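CRISPR-associated protein, Cse1 family (Acidimicrobium ferrooxidans, PDB 4H3T) probably serves as the large subunit of a type I-E CRISPR Cascade complex, taking part in recognition of invading DNA. Local coordinates at residues A420-Y424 with L447-R452; V326-L330 with P466-F470; T400-A405 with R484-A488. The protein carries 1 engineered substitution. All coordinates share one frame; numbering follows the deposited sequence.

Contact 1 of 3, residues A420-Y424 with L447-R452; sequences AEARY and LAKAAR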
ATOM      1  N   ALA A 420      19.963   2.658  27.374  1.00 40.08           N
ATOM      2  CA  ALA A 420      20.778   2.257  26.204  1.00 38.69           C
ATOM      3  C   ALA A 420      22.135   2.977  26.199  1.00 43.38           C
ATOM      4  O   ALA A 420      23.158   2.407  25.839  1.00 44.15           O
ATOM      5  CB  ALA A 420      20.039   2.584  24.926  1.00 38.11           C
ATOM      6  N   GLU A 421      22.130   4.214  26.603  1.00 39.46           N
ATOM      7  CA  GLU A 421      23.359   5.001  26.587  1.00 40.42           C
ATOM      8  C   GLU A 421      24.257   4.799  27.824  1.00 44.21           C
ATOM      9  O   GLU A 421      25.349   5.397  27.880  1.00 38.70           O
ATOM     10  CB  GLU A 421      23.005   6.480  26.441  1.00 40.25           C
ATOM     11  CG  GLU A 421      22.456   7.130  27.680  1.00 42.87           C
ATOM     12  CD  GLU A 421      21.989   8.540  27.422  1.00 43.56           C
ATOM     13  OE1 GLU A 421      21.970   8.955  26.245  1.00 50.20           O
ATOM     14  OE2 GLU A 421      21.662   9.238  28.406  1.00 50.18           O
ATOM     15  N   ALA A 422      23.772   4.061  28.861  1.00 43.60           N
ATOM     16  CA  ALA A 422      24.513   3.899  30.104  1.00 43.03           C
ATOM     17  C   ALA A 422      25.924   3.368  29.876  1.00 45.98           C
ATOM     18  O   ALA A 422      26.853   3.816  30.541  1.00 45.65           O
ATOM     19  CB  ALA A 422      23.768   2.957  31.060  1.00 43.66           C
ATOM     20  N   ARG A 423      26.103   2.450  28.954  1.00 42.01           N
ATOM     21  CA  ARG A 423      27.455   1.922  28.696  1.00 43.59           C
ATOM     22  C   ARG A 423      28.453   3.008  28.152  1.00 45.46           C
ATOM     23  O   ARG A 423      29.643   2.787  28.198  1.00 43.75           O
ATOM     24  CB  ARG A 423      27.389   0.701  27.769  1.00 47.18           C
ATOM     25  CG  ARG A 423      27.284   0.884  26.296  1.00 50.83           C
ATOM     26  CD  ARG A 423      26.742  -0.431  25.635  1.00 53.83           C
ATOM     27  NE  ARG A 423      25.286  -0.329  25.650  1.00 75.52           N
ATOM     28  CZ  ARG A 423      24.439  -0.634  24.676  1.00 80.48           C
ATOM     29  NH1 ARG A 423      23.152  -0.373  24.814  1.00 62.61           N
ATOM     30  NH2 ARG A 423      24.874  -1.215  23.551  1.00 67.79           N
ATOM     31  N   TYR A 424      27.972   4.150  27.707  1.00 39.11           N
ATOM     32  CA  TYR A 424      28.799   5.218  27.130  1.00 39.63           C
ATOM     33  C   TYR A 424      28.836   6.427  28.023  1.00 43.07           C
ATOM     34  O   TYR A 424      29.425   7.424  27.672  1.00 40.91           O
ATOM     35  CB  TYR A 424      28.241   5.638  25.731  1.00 38.93           C
ATOM     36  CG  TYR A 424      28.095   4.483  24.774  1.00 41.39           C
ATOM     37  CD1 TYR A 424      29.188   3.690  24.440  1.00 45.13           C
ATOM     38  CD2 TYR A 424      26.850   4.098  24.306  1.00 42.08           C
ATOM     39  CE1 TYR A 424      29.040   2.539  23.679  1.00 43.13           C
ATOM     40  CE2 TYR A 424      26.696   2.979  23.517  1.00 42.32           C
ATOM     41  CZ  TYR A 424      27.805   2.230  23.158  1.00 44.20           C
ATOM     42  OH  TYR A 424      27.656   1.120  22.383  1.00 43.49           O
ATOM     43  N   LEU A 447      27.506   7.268  18.476  1.00 34.45           N
ATOM     44  CA  LEU A 447      27.342   5.854  18.889  1.00 36.22           C
ATOM     45  C   LEU A 447      26.216   5.679  19.907  1.00 37.73           C
ATOM     46  O   LEU A 447      25.369   4.761  19.782  1.00 36.78           O
ATOM     47  CB  LEU A 447      28.661   5.357  19.479  1.00 37.19           C
ATOM     48  CG  LEU A 447      28.686   3.914  20.077  1.00 39.48           C
ATOM     49  CD1 LEU A 447      28.204   2.842  19.075  1.00 39.80           C
ATOM     50  CD2 LEU A 447      30.097   3.554  20.549  1.00 40.19           C
ATOM     51  N   ALA A 448      26.190   6.512  20.928  1.00 37.37           N
ATOM     52  CA  ALA A 448      25.089   6.437  21.938  1.00 36.57           C
ATOM     53  C   ALA A 448      23.764   6.673  21.293  1.00 36.87           C
ATOM     54  O   ALA A 448      22.792   5.999  21.620  1.00 34.68           O
ATOM     55  CB  ALA A 448      25.344   7.456  23.060  1.00 37.96           C
ATOM     56  N   LYS A 449      23.698   7.572  20.299  1.00 35.37           N
ATOM     57  CA  LYS A 449      22.424   7.803  19.607  1.00 33.92           C
ATOM     58  C   LYS A 449      21.975   6.608  18.806  1.00 36.13           C
ATOM     59  O   LYS A 449      20.779   6.256  18.787  1.00 34.88           O
ATOM     60  CB  LYS A 449      22.566   9.028  18.713  1.00 36.42           C
ATOM     61  CG  LYS A 449      21.342   9.272  17.873  1.00 42.16           C
ATOM     62  CD  LYS A 449      21.476  10.573  17.132  1.00 51.85           C
ATOM     63  CE  LYS A 449      20.190  10.905  16.397  1.00 62.73           C
ATOM     64  NZ  LYS A 449      20.101  12.366  16.099  1.00 78.29           N
ATOM     65  N   ALA A 450      22.919   5.926  18.160  1.00 35.99           N
ATOM     66  CA  ALA A 450      22.580   4.717  17.419  1.00 34.50           C
ATOM     67  C   ALA A 450      22.145   3.606  18.416  1.00 33.83           C
ATOM     68  O   ALA A 450      21.178   2.910  18.159  1.00 35.60           O
ATOM     69  CB  ALA A 450      23.782   4.269  16.569  1.00 35.01           C
ATOM     70  N   ALA A 451      22.775   3.489  19.583  1.00 32.00           N
ATOM     71  CA  ALA A 451      22.333   2.503  20.576  1.00 33.87           C
ATOM     72  C   ALA A 451      20.908   2.816  21.101  1.00 36.70           C
ATOM     73  O   ALA A 451      20.170   1.907  21.418  1.00 35.61           O
ATOM     74  CB  ALA A 451      23.307   2.437  21.730  1.00 35.35           C
ATOM     75  N   ARG A 452      20.586   4.086  21.324  1.00 35.51           N
ATOM     76  CA  ARG A 452      19.232   4.467  21.753  1.00 35.24           C
ATOM     77  C   ARG A 452      18.179   4.039  20.702  1.00 36.28           C
ATOM     78  O   ARG A 452      17.138   3.481  21.063  1.00 33.80           O
ATOM     79  CB  ARG A 452      19.130   5.958  22.020  1.00 34.44           C
ATOM     80  CG  ARG A 452      19.958   6.417  23.190  1.00 35.42           C
ATOM     81  CD  ARG A 452      19.603   7.792  23.778  1.00 38.52           C
ATOM     82  NE  ARG A 452      19.846   8.826  22.810  1.00 41.85           N
ATOM     83  CZ  ARG A 452      20.974   9.508  22.634  1.00 43.57           C
ATOM     84  NH1 ARG A 452      22.015   9.323  23.440  1.00 43.29           N
ATOM     85  NH2 ARG A 452      21.074  10.366  21.654  1.00 40.38           N
TER
HETATM   86  O   HOH W   1      21.286  -0.564  22.016  1.00 47.05           O
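E421 OE1 takes a hydrogen bond from R452 NH1 at 2.8 Å, the charged link between the turn 420-424 and the segment 447-452 of helix 445-473. The donor comes in nearly on the line of the C-O bond but lies 31° out of the guanidinium plane, and carboxylate and guanidinium stand almost perpendicular, so this is a single-point salt bridge. With CG of E421 set between its backbone N and carbonyl carbon (chi1 75°), the chain runs out extended past A448 to reach the arginine. Y424 fills the other end. L447 CG sits over one face of its ring, a CH-pi contact 4.0 Å from the centroid, while R423 CG covers the opposite face; the ring is sandwiched, with A451 CB at its edge. The turn ends in a 3-10 segment and packs, with V440 alongside, on the early part of the helix in the C-terminal helical bundle expected of Cse1. With alanine in place of Y424, a gap between R423 and L447 would probably open and A451 would lose its aromatic neighbour. Near R452, A420 CB packs 3.6 Å from A451 O, whose carbonyl takes a hydrogen bond from a water at 2.8 Å, which R423 NH1 reaches weakly.

Contact 2 of 3, residues V326-L330 with P466-F470; sequences VWRGL and PYRHF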
ATOM      1  N   VAL A 326       3.376  -0.799  10.737  1.00 39.97           N
ATOM      2  CA  VAL A 326       2.394   0.123  10.180  1.00 39.40           C
ATOM      3  C   VAL A 326       1.608   0.876  11.259  1.00 40.56           C
ATOM      4  O   VAL A 326       1.332   2.051  11.090  1.00 41.12           O
ATOM      5  CB  VAL A 326       1.410  -0.524   9.146  1.00 45.45           C
ATOM      6  CG1 VAL A 326       0.563  -1.591   9.760  1.00 45.36           C
ATOM      7  CG2 VAL A 326       0.514   0.527   8.511  1.00 46.57           C
ATOM      8  N   TRP A 327       1.321   0.262  12.395  1.00 39.75           N
ATOM      9  CA  TRP A 327       0.602   1.002  13.467  1.00 37.94           C
ATOM     10  C   TRP A 327       1.370   2.192  14.057  1.00 40.30           C
ATOM     11  O   TRP A 327       0.755   3.111  14.604  1.00 39.29           O
ATOM     12  CB  TRP A 327       0.176   0.046  14.589  1.00 37.69           C
ATOM     13  CG  TRP A 327       1.268  -0.807  15.167  1.00 37.64           C
ATOM     14  CD1 TRP A 327       1.670  -2.034  14.732  1.00 39.87           C
ATOM     15  CD2 TRP A 327       2.184  -0.427  16.204  1.00 38.08           C
ATOM     16  NE1 TRP A 327       2.747  -2.464  15.460  1.00 39.61           N
ATOM     17  CE2 TRP A 327       3.084  -1.501  16.377  1.00 41.67           C
ATOM     18  CE3 TRP A 327       2.214   0.640  17.130  1.00 39.85           C
ATOM     19  CZ2 TRP A 327       4.080  -1.493  17.379  1.00 41.78           C
ATOM     20  CZ3 TRP A 327       3.184   0.641  18.122  1.00 41.06           C
ATOM     21  CH2 TRP A 327       4.061  -0.449  18.275  1.00 41.00           C
ATOM     22  N   ARG A 328       2.716   2.242  13.888  1.00 37.64           N
ATOM     23  CA  ARG A 328       3.471   3.396  14.328  1.00 37.35           C
ATOM     24  C   ARG A 328       3.063   4.661  13.509  1.00 42.30           C
ATOM     25  O   ARG A 328       3.250   5.760  13.988  1.00 43.83           O
ATOM     26  CB  ARG A 328       4.975   3.113  14.272  1.00 37.00           C
ATOM     27  CG  ARG A 328       5.417   2.191  15.372  1.00 38.59           C
ATOM     28  CD  ARG A 328       6.785   1.602  15.129  1.00 35.72           C
ATOM     29  NE  ARG A 328       7.858   2.574  15.097  1.00 38.35           N
ATOM     30  CZ  ARG A 328       9.130   2.275  14.899  1.00 44.52           C
ATOM     31  NH1 ARG A 328       9.497   1.020  14.643  1.00 39.54           N
ATOM     32  NH2 ARG A 328      10.042   3.228  14.906  1.00 40.13           N
ATOM     33  N   GLY A 329       2.536   4.486  12.302  1.00 42.00           N
ATOM     34  CA  GLY A 329       2.064   5.574  11.466  1.00 42.50           C
ATOM     35  C   GLY A 329       0.532   5.603  11.437  1.00 49.05           C
ATOM     36  O   GLY A 329      -0.047   6.026  10.445  1.00 46.02           O
ATOM     37  N   LEU A 330      -0.160   5.117  12.507  1.00 43.58           N
ATOM     38  CA  LEU A 330      -1.633   5.101  12.501  1.00 42.68           C
ATOM     39  C   LEU A 330      -2.234   6.516  12.256  1.00 45.31           C
ATOM     40  O   LEU A 330      -3.212   6.662  11.529  1.00 43.16           O
ATOM     41  CB  LEU A 330      -2.138   4.559  13.843  1.00 43.09           C
ATOM     42  CG  LEU A 330      -3.688   4.483  13.994  1.00 48.28           C
ATOM     43  CD1 LEU A 330      -4.302   3.676  12.931  1.00 46.58           C
ATOM     44  CD2 LEU A 330      -4.050   3.903  15.343  1.00 49.05           C
ATOM     45  N   PRO A 466       1.285  -7.347  20.718  1.00 44.62           N
ATOM     46  CA  PRO A 466       0.388  -6.752  21.733  1.00 43.40           C
ATOM     47  C   PRO A 466      -0.396  -5.538  21.237  1.00 43.77           C
ATOM     48  O   PRO A 466      -1.572  -5.432  21.548  1.00 43.18           O
ATOM     49  CB  PRO A 466       1.377  -6.344  22.821  1.00 46.78           C
ATOM     50  CG  PRO A 466       2.466  -7.276  22.708  1.00 48.95           C
ATOM     51  CD  PRO A 466       2.652  -7.488  21.270  1.00 44.21           C
ATOM     52  N   TYR A 467       0.214  -4.612  20.437  1.00 40.80           N
ATOM     53  CA  TYR A 467      -0.533  -3.454  19.928  1.00 39.13           C
ATOM     54  C   TYR A 467      -1.681  -3.908  18.995  1.00 41.25           C
ATOM     55  O   TYR A 467      -2.793  -3.424  19.073  1.00 41.56           O
ATOM     56  CB  TYR A 467       0.381  -2.465  19.166  1.00 39.23           C
ATOM     57  CG  TYR A 467      -0.403  -1.239  18.792  1.00 40.91           C
ATOM     58  CD1 TYR A 467      -0.646  -0.236  19.737  1.00 42.32           C
ATOM     59  CD2 TYR A 467      -1.122  -1.187  17.591  1.00 39.64           C
ATOM     60  CE1 TYR A 467      -1.502   0.814  19.461  1.00 42.58           C
ATOM     61  CE2 TYR A 467      -1.986  -0.144  17.318  1.00 40.60           C
ATOM     62  CZ  TYR A 467      -2.122   0.890  18.223  1.00 42.95           C
ATOM     63  OH  TYR A 467      -3.033   1.880  17.966  1.00 41.34           O
ATOM     64  N   ARG A 468      -1.402  -4.835  18.122  1.00 40.80           N
ATOM     65  CA  ARG A 468      -2.411  -5.318  17.168  1.00 41.10           C
ATOM     66  C   ARG A 468      -3.636  -5.946  17.887  1.00 43.24           C
ATOM     67  O   ARG A 468      -4.794  -5.737  17.458  1.00 45.16           O
ATOM     68  CB  ARG A 468      -1.770  -6.309  16.207  1.00 40.75           C
ATOM     69  CG  ARG A 468      -0.747  -5.641  15.225  1.00 41.64           C
ATOM     70  CD  ARG A 468       0.016  -6.714  14.475  1.00 39.86           C
ATOM     71  NE  ARG A 468       0.979  -6.101  13.568  1.00 41.49           N
ATOM     72  CZ  ARG A 468       0.728  -5.636  12.352  1.00 52.47           C
ATOM     73  NH1 ARG A 468      -0.479  -5.763  11.822  1.00 46.13           N
ATOM     74  NH2 ARG A 468       1.683  -5.038  11.655  1.00 56.74           N
ATOM     75  N   HIS A 469      -3.378  -6.721  18.945  1.00 43.11           N
ATOM     76  CA  HIS A 469      -4.396  -7.329  19.827  1.00 44.53           C
ATOM     77  C   HIS A 469      -5.178  -6.235  20.543  1.00 46.69           C
ATOM     78  O   HIS A 469      -6.384  -6.323  20.659  1.00 41.79           O
ATOM     79  CB  HIS A 469      -3.758  -8.276  20.870  1.00 48.72           C
ATOM     80  CG  HIS A 469      -4.752  -9.040  21.700  1.00 57.80           C
ATOM     81  ND1 HIS A 469      -4.797  -8.916  23.106  1.00 63.01           N
ATOM     82  CD2 HIS A 469      -5.661  -9.984  21.323  1.00 63.23           C
ATOM     83  CE1 HIS A 469      -5.764  -9.731  23.516  1.00 63.77           C
ATOM     84  NE2 HIS A 469      -6.313 -10.404  22.491  1.00 64.24           N
ATOM     85  N   PHE A 470      -4.489  -5.229  21.061  1.00 43.71           N
ATOM     86  CA  PHE A 470      -5.131  -4.101  21.728  1.00 44.26           C
ATOM     87  C   PHE A 470      -6.058  -3.348  20.747  1.00 45.35           C
ATOM     88  O   PHE A 470      -7.214  -3.084  21.063  1.00 42.29           O
ATOM     89  CB  PHE A 470      -4.026  -3.143  22.312  1.00 46.34           C
ATOM     90  CG  PHE A 470      -4.398  -1.687  22.440  1.00 46.54           C
ATOM     91  CD1 PHE A 470      -5.049  -1.214  23.570  1.00 48.45           C
ATOM     92  CD2 PHE A 470      -4.137  -0.793  21.402  1.00 45.16           C
ATOM     93  CE1 PHE A 470      -5.481   0.119  23.635  1.00 48.98           C
ATOM     94  CE2 PHE A 470      -4.571   0.513  21.459  1.00 46.82           C
ATOM     95  CZ  PHE A 470      -5.223   0.980  22.580  1.00 46.72           C
TER
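W327 holds CG between its backbone N and carbonyl carbon (chi1 53°), while Y467 carries CG trans to its own N (chi1 -174°), and these two settings bring indole and phenol face to face. The result is an offset stack: the six-membered ring of W327 and the Y467 ring lie 4.6 Å apart between centroids, with planes only 13° from parallel. The displacement is large enough that Y467 CB, not the phenol, sits over the middle of the six-membered ring, a CH-pi contact of 3.9 Å nearly on the ring normal. The phenol itself slides toward the other end of the indole, where Y467 CD2 meets W327 CG at 3.4 Å. On the far face of the tryptophan lies R328 CG, from the same short 3-10 turn.

Farther out along the phenol, L330 CD2 touches Y467 OH at 3.5 Å, and that hydroxyl is hydrogen-bonded to A402 O of helix 397-415. R468 runs out extended from the next position on the helix. It turns a guanidinium face to W327 CD1 and brings R468 NH2 to 4.1 Å from V326 CG1. The segment 326-330, leading into helix 330-334, is thus packed against the later part of helix 445-473, at the place where the helical bundle meets the rest of the chain.

The polar ends are tied down around the stack. D464 OD1 receives both W327 NE1 and R468 NE, so one carboxylate oxygen fixes the indole and the arginine together, and D382 and R383 hold the other two guanidinium nitrogens. The buried aromatic pair is therefore rimmed by hydrogen bonds and salt bridges: D464 OD1 holds the indole N-H and A402 O the phenol OH, which probably limits how far either ring can turn.

Contact 3 of 3, residues T400-A405 with R484-A488; sequences TVAIDA and RAEWA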
ATOM      1  N   THR A 400      -8.876   8.061  19.496  1.00 45.99           N
ATOM      2  CA  THR A 400      -8.033   8.782  20.452  1.00 46.38           C
ATOM      3  C   THR A 400      -7.226   7.804  21.338  1.00 47.95           C
ATOM      4  O   THR A 400      -6.009   8.006  21.518  1.00 45.86           O
ATOM      5  CB  THR A 400      -8.879   9.746  21.297  1.00 50.27           C
ATOM      6  OG1 THR A 400      -9.487  10.667  20.388  1.00 52.96           O
ATOM      7  CG2 THR A 400      -8.043  10.539  22.347  1.00 49.38           C
ATOM      8  N   VAL A 401      -7.868   6.759  21.878  1.00 46.67           N
ATOM      9  CA  VAL A 401      -7.118   5.784  22.695  1.00 48.66           C
ATOM     10  C   VAL A 401      -6.108   5.036  21.795  1.00 48.44           C
ATOM     11  O   VAL A 401      -4.968   4.759  22.228  1.00 46.64           O
ATOM     12  CB  VAL A 401      -8.024   4.810  23.517  1.00 56.13           C
ATOM     13  CG1 VAL A 401      -8.772   3.814  22.642  1.00 57.85           C
ATOM     14  CG2 VAL A 401      -7.214   4.076  24.571  1.00 56.59           C
ATOM     15  N   ALA A 402      -6.509   4.683  20.553  1.00 44.38           N
ATOM     16  CA  ALA A 402      -5.556   3.997  19.641  1.00 41.85           C
ATOM     17  C   ALA A 402      -4.306   4.863  19.357  1.00 44.77           C
ATOM     18  O   ALA A 402      -3.194   4.363  19.425  1.00 41.92           O
ATOM     19  CB  ALA A 402      -6.211   3.641  18.351  1.00 41.81           C
ATOM     20  N   ILE A 403      -4.503   6.137  19.004  1.00 44.74           N
ATOM     21  CA  ILE A 403      -3.390   7.072  18.744  1.00 45.39           C
ATOM     22  C   ILE A 403      -2.577   7.315  20.031  1.00 46.92           C
ATOM     23  O   ILE A 403      -1.347   7.288  19.998  1.00 43.94           O
ATOM     24  CB  ILE A 403      -3.936   8.403  18.154  1.00 49.87           C
ATOM     25  CG1 ILE A 403      -4.539   8.158  16.730  1.00 51.45           C
ATOM     26  CG2 ILE A 403      -2.856   9.472  18.102  1.00 50.09           C
ATOM     27  CD1 ILE A 403      -3.529   7.800  15.626  1.00 59.08           C
ATOM     28  N   ASP A 404      -3.254   7.536  21.151  1.00 43.65           N
ATOM     29  CA  ASP A 404      -2.574   7.783  22.421  1.00 43.11           C
ATOM     30  C   ASP A 404      -1.721   6.598  22.857  1.00 44.79           C
ATOM     31  O   ASP A 404      -0.721   6.785  23.549  1.00 40.71           O
ATOM     32  CB  ASP A 404      -3.543   8.132  23.529  1.00 44.59           C
ATOM     33  CG  ASP A 404      -4.194   9.478  23.393  1.00 52.74           C
ATOM     34  OD1 ASP A 404      -3.786  10.241  22.504  1.00 52.53           O
ATOM     35  OD2 ASP A 404      -5.145   9.750  24.154  1.00 52.34           O
ATOM     36  N   ALA A 405      -2.158   5.403  22.535  1.00 42.05           N
ATOM     37  CA  ALA A 405      -1.429   4.164  22.866  1.00 41.04           C
ATOM     38  C   ALA A 405      -0.128   4.085  22.081  1.00 42.99           C
ATOM     39  O   ALA A 405       0.888   3.614  22.608  1.00 40.53           O
ATOM     40  CB  ALA A 405      -2.293   2.941  22.584  1.00 41.21           C
ATOM     41  N   ARG A 484      -7.039   1.414  27.903  1.00 52.23           N
ATOM     42  CA  ARG A 484      -6.044   2.485  28.121  1.00 50.90           C
ATOM     43  C   ARG A 484      -5.155   2.075  29.317  1.00 53.66           C
ATOM     44  O   ARG A 484      -3.937   1.998  29.174  1.00 51.64           O
ATOM     45  CB  ARG A 484      -6.791   3.819  28.376  1.00 49.82           C
ATOM     46  CG  ARG A 484      -5.937   5.053  28.477  1.00 48.23           C
ATOM     47  CD  ARG A 484      -6.809   6.311  28.617  1.00 50.78           C
ATOM     48  NE  ARG A 484      -7.286   6.866  27.334  1.00 50.49           N
ATOM     49  CZ  ARG A 484      -6.620   7.702  26.544  1.00 59.15           C
ATOM     50  NH1 ARG A 484      -5.400   8.101  26.865  1.00 53.74           N
ATOM     51  NH2 ARG A 484      -7.187   8.181  25.455  1.00 47.10           N
ATOM     52  N   ALA A 485      -5.778   1.669  30.455  1.00 53.86           N
ATOM     53  CA  ALA A 485      -5.042   1.186  31.626  1.00 53.62           C
ATOM     54  C   ALA A 485      -4.300  -0.159  31.330  1.00 54.91           C
ATOM     55  O   ALA A 485      -3.136  -0.331  31.738  1.00 51.82           O
ATOM     56  CB  ALA A 485      -5.977   1.059  32.835  1.00 56.59           C
ATOM     57  N   GLU A 486      -4.916  -1.077  30.585  1.00 50.75           N
ATOM     58  CA  GLU A 486      -4.236  -2.338  30.217  1.00 50.17           C
ATOM     59  C   GLU A 486      -3.005  -2.126  29.375  1.00 52.78           C
ATOM     60  O   GLU A 486      -1.971  -2.750  29.621  1.00 52.08           O
ATOM     61  CB  GLU A 486      -5.162  -3.246  29.407  1.00 51.18           C
ATOM     62  CG  GLU A 486      -6.286  -3.778  30.301  1.00 58.53           C
ATOM     63  CD  GLU A 486      -7.436  -4.352  29.492  1.00 67.90           C
ATOM     64  OE1 GLU A 486      -7.392  -4.345  28.238  1.00 63.10           O
ATOM     65  OE2 GLU A 486      -8.402  -4.797  30.134  1.00 67.35           O
ATOM     66  N   TRP A 487      -3.120  -1.267  28.359  1.00 46.73           N
ATOM     67  CA  TRP A 487      -1.993  -1.007  27.487  1.00 45.91           C
ATOM     68  C   TRP A 487      -0.828  -0.344  28.307  1.00 47.42           C
ATOM     69  O   TRP A 487       0.337  -0.701  28.128  1.00 44.24           O
ATOM     70  CB  TRP A 487      -2.413  -0.111  26.336  1.00 44.56           C
ATOM     71  CG  TRP A 487      -1.288   0.180  25.383  1.00 43.48           C
ATOM     72  CD1 TRP A 487      -0.707   1.395  25.121  1.00 45.25           C
ATOM     73  CD2 TRP A 487      -0.620  -0.771  24.555  1.00 42.07           C
ATOM     74  NE1 TRP A 487       0.297   1.250  24.196  1.00 42.57           N
ATOM     75  CE2 TRP A 487       0.342  -0.064  23.795  1.00 42.72           C
ATOM     76  CE3 TRP A 487      -0.748  -2.161  24.367  1.00 43.71           C
ATOM     77  CZ2 TRP A 487       1.197  -0.706  22.890  1.00 41.38           C
ATOM     78  CZ3 TRP A 487       0.111  -2.794  23.477  1.00 43.35           C
ATOM     79  CH2 TRP A 487       1.051  -2.075  22.742  1.00 42.78           C
ATOM     80  N   ALA A 488      -1.171   0.570  29.217  1.00 45.91           N
ATOM     81  CA  ALA A 488      -0.170   1.250  30.047  1.00 46.74           C
ATOM     82  C   ALA A 488       0.668   0.232  30.836  1.00 53.46           C
ATOM     83  O   ALA A 488       1.894   0.321  30.860  1.00 54.57           O
ATOM     84  CB  ALA A 488      -0.833   2.233  31.013  1.00 48.87           C
TER
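T400 makes the first touch, its CG2 lying 4.0 Å from R484 NH2 at the edge of the guanidinium. V401 comes next: V401 CG2 packs against R484 CB at 3.8 Å and lies over one face of the guanidinium, the valine and the arginine chain lying alongside each other and pointing opposite ways. One turn on from T400, D404 receives the arginine end-on. R484 NH2 at 2.9 Å and R484 NH1 at 3.2 Å both bond to D404 OD2, which lies in the guanidinium plane; they meet this oxygen on its anti side, from opposite faces of the carboxylate. R484 gets there by a bend at chi3 (-85°), and its NH1 also bonds to F532 O of helix 511-532. A405 closes the walk. A405 O accepts a hydrogen bond from W487 NE1 of the facing helix at 2.9 Å, the donor standing above the carbonyl plane, while A405 CB sits 3.4 Å from W487 CD1. The segments 400-405 and 484-488 run nearly parallel, their axes 13° apart in direction and 10.7 Å at closest approach, on neighbouring helices of the bundle. Y467 and F470 of helix 445-473 pack on W487 as well. A single carboxylate oxygen shared by two donors concentrates the charge pairing at one point, and probably keeps D404 ionised.

Helix 445-473 is the common element of contacts 1 and 2: its early part takes the turn 420-424, and its later part takes 326-330, with the contact centres 26 Å apart. Contact 3 lies on the flanking helices 397-415 and 481-504, its centre 11 Å from that of contact 2, and the two touch directly through packing of Y467 on W487 and of F470 on A405. Contact 1 stands apart, about 16 Å from contact 3 between nearest atoms. Along the chain contact 1 is nested inside the loops closed by the other two, while contacts 2 and 3 interleave. Contact 3 joins helices of the bundle to each other, contact 1 fixes a turn on it, and contact 2 packs the 326-330 turn against it.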